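Local coordinates for protein LYND (Lyngbya aestuarii, PDB 4V1T) that probably acts as a YcaO-type cyclodehydratase that uses ATP and magnesium to turn residues of a peptide substrate into azoline heterocycles, at residues Leu592-Asp596 against Tyr674-Asp678. Sequence-based numbering, arbitrary orientation.
Sequences LWVLD and YLLPD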
loop_
_atom_site.group_PDB
_atom_site.type_symbol
_atom_site.label_atom_id
_atom_site.label_comp_id
_atom_site.label_asym_id
_atom_site.label_seq_id
_atom_site.Cartn_x
_atom_site.Cartn_y
_atom_site.Cartn_z
ATOM N N LEU B 592 -7.189 -28.452 -17.279
ATOM C CA LEU B 592 -7.633 -28.341 -15.896
ATOM C C LEU B 592 -8.993 -28.992 -15.715
ATOM O O LEU B 592 -9.950 -28.674 -16.427
ATOM C CB LEU B 592 -7.696 -26.875 -15.480
ATOM C CG LEU B 592 -8.229 -26.588 -14.074
ATOM C CD1 LEU B 592 -7.290 -27.125 -13.016
ATOM C CD2 LEU B 592 -8.441 -25.092 -13.901
ATOM N N TRP B 593 -9.072 -29.906 -14.757
ATOM C CA TRP B 593 -10.326 -30.554 -14.416
ATOM C C TRP B 593 -10.410 -30.760 -12.917
ATOM O O TRP B 593 -9.420 -30.598 -12.206
ATOM C CB TRP B 593 -10.467 -31.888 -15.158
ATOM C CG TRP B 593 -9.436 -32.898 -14.799
ATOM C CD1 TRP B 593 -9.540 -33.876 -13.855
ATOM C CD2 TRP B 593 -8.137 -33.036 -15.379
ATOM N NE1 TRP B 593 -8.393 -34.621 -13.817
ATOM C CE2 TRP B 593 -7.512 -34.127 -14.744
ATOM C CE3 TRP B 593 -7.442 -32.348 -16.381
ATOM C CZ2 TRP B 593 -6.219 -34.540 -15.069
ATOM C CZ3 TRP B 593 -6.157 -32.759 -16.701
ATOM C CH2 TRP B 593 -5.561 -33.854 -16.047
ATOM N N VAL B 594 -11.596 -31.133 -12.447
ATOM C CA VAL B 594 -11.845 -31.310 -11.021
ATOM C C VAL B 594 -12.449 -32.679 -10.731
ATOM O O VAL B 594 -13.314 -33.147 -11.474
ATOM C CB VAL B 594 -12.778 -30.201 -10.492
ATOM C CG1 VAL B 594 -13.128 -30.422 -9.026
ATOM C CG2 VAL B 594 -12.129 -28.844 -10.680
ATOM N N LEU B 595 -11.990 -33.304 -9.644
ATOM C CA LEU B 595 -12.531 -34.590 -9.183
ATOM C C LEU B 595 -13.330 -34.446 -7.888
ATOM O O LEU B 595 -12.998 -33.630 -7.038
ATOM C CB LEU B 595 -11.403 -35.596 -8.949
ATOM C CG LEU B 595 -10.483 -35.922 -10.119
ATOM C CD1 LEU B 595 -9.470 -36.946 -9.663
ATOM C CD2 LEU B 595 -11.253 -36.424 -11.332
ATOM N N ASP B 596 -14.372 -35.252 -7.742
ATOM C CA ASP B 596 -15.170 -35.266 -6.520
ATOM C C ASP B 596 -14.554 -36.218 -5.489
ATOM O O ASP B 596 -14.352 -37.388 -5.776
ATOM C CB ASP B 596 -16.606 -35.692 -6.826
ATOM C CG ASP B 596 -17.435 -35.879 -5.568
ATOM O OD1 ASP B 596 -17.996 -34.880 -5.078
ATOM O OD2 ASP B 596 -17.518 -37.021 -5.063
ATOM N N TYR B 674 -5.651 -42.771 -11.708
ATOM C CA TYR B 674 -6.606 -42.290 -10.724
ATOM C C TYR B 674 -6.620 -40.751 -10.618
ATOM O O TYR B 674 -7.352 -40.189 -9.798
ATOM C CB TYR B 674 -6.312 -42.904 -9.350
ATOM C CG TYR B 674 -4.883 -42.714 -8.870
ATOM C CD1 TYR B 674 -3.891 -43.629 -9.200
ATOM C CD2 TYR B 674 -4.531 -41.628 -8.080
ATOM C CE1 TYR B 674 -2.591 -43.457 -8.770
ATOM C CE2 TYR B 674 -3.235 -41.450 -7.641
ATOM C CZ TYR B 674 -2.273 -42.364 -7.991
ATOM O OH TYR B 674 -0.988 -42.186 -7.556
ATOM N N LEU B 675 -5.817 -40.079 -11.443
ATOM C CA LEU B 675 -5.803 -38.621 -11.502
ATOM C C LEU B 675 -6.836 -38.077 -12.478
ATOM O O LEU B 675 -7.349 -36.974 -12.293
ATOM C CB LEU B 675 -4.420 -38.109 -11.901
ATOM C CG LEU B 675 -3.298 -38.212 -10.866
ATOM C CD1 LEU B 675 -2.035 -37.602 -11.445
ATOM C CD2 LEU B 675 -3.653 -37.527 -9.557
ATOM N N LEU B 676 -7.133 -38.837 -13.526
ATOM C CA LEU B 676 -8.096 -38.387 -14.516
ATOM C C LEU B 676 -9.443 -39.025 -14.215
ATOM O O LEU B 676 -9.507 -40.094 -13.611
ATOM C CB LEU B 676 -7.612 -38.692 -15.935
ATOM C CG LEU B 676 -7.354 -40.141 -16.320
ATOM C CD1 LEU B 676 -8.636 -40.801 -16.819
ATOM C CD2 LEU B 676 -6.268 -40.193 -17.384
ATOM N N PRO B 677 -10.534 -38.359 -14.607
ATOM C CA PRO B 677 -11.846 -38.891 -14.247
ATOM C C PRO B 677 -12.201 -40.153 -15.017
ATOM O O PRO B 677 -11.789 -40.306 -16.168
ATOM C CB PRO B 677 -12.786 -37.749 -14.610
ATOM C CG PRO B 677 -12.089 -37.030 -15.725
ATOM C CD PRO B 677 -10.628 -37.131 -15.416
ATOM N N ASP B 678 -12.950 -41.052 -14.392
ATOM C CA ASP B 678 -13.420 -42.229 -15.110
ATOM C C ASP B 678 -14.716 -41.867 -15.813
ATOM O O ASP B 678 -15.685 -41.431 -15.184
ATOM C CB ASP B 678 -13.594 -43.442 -14.189
ATOM C CG ASP B 678 -14.647 -43.233 -13.135
ATOM O OD1 ASP B 678 -14.730 -42.105 -12.592
ATOM O OD2 ASP B 678 -15.384 -44.205 -12.852
#
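The indole of Trp593 and the isobutyl group of Leu595 reach from strand 590-596 to the loop 674-678 and meet around one backbone carbonyl, that of Leu675. Trp593 NE1 donates a hydrogen bond to Leu675 O at 3.0 Å, nearly straight at 162°, and the oxygen lies in the plane of the indole, at its edge. The chi1 of 63° sets CG of Trp593 between its own backbone N and carbonyl carbon, which swings the ring across toward the loop. Beside this bond the packing is close: Leu595 CD1 comes to 3.4 Å from Leu675 O, while Leu595 CD2 sits in the plane of the indole and rests 3.9 Å from Pro677 CB. The proline ring stands roughly crosswise to both side chains, its CD 3.8 Å from Trp593 CD1, so Pro677 bridges the two residues of the strand. Leu595 and Leu675 are both buried and are backed by Trp558 of helix 538-561, which also donates to the carbonyl of Tyr674. Toward the side chain of Leu676 the contact thins: its backbone is close, with CA 3.8 Å from Trp593 NE1, but Trp593 CZ2 merely grazes Leu676 CB at 4.5 Å, and both residues, like Pro677, remain partly open to solvent. A phenylalanine in place of Trp593 would probably leave Leu675 O without its indole N-H mate and open a gap beside Pro677 CD. Val594, between the two contact residues, turns its side chain away from the loop, and Trp593 and Leu595 pair through their backbones with Val609 and Ala607 of strand 605-612. The arrangement is that of an edge strand of a three-stranded antiparallel sheet, 590-596, 605-612 and 621-626, laid against an irregular loop and helix 538-561 within the YcaO cyclodehydratase domain.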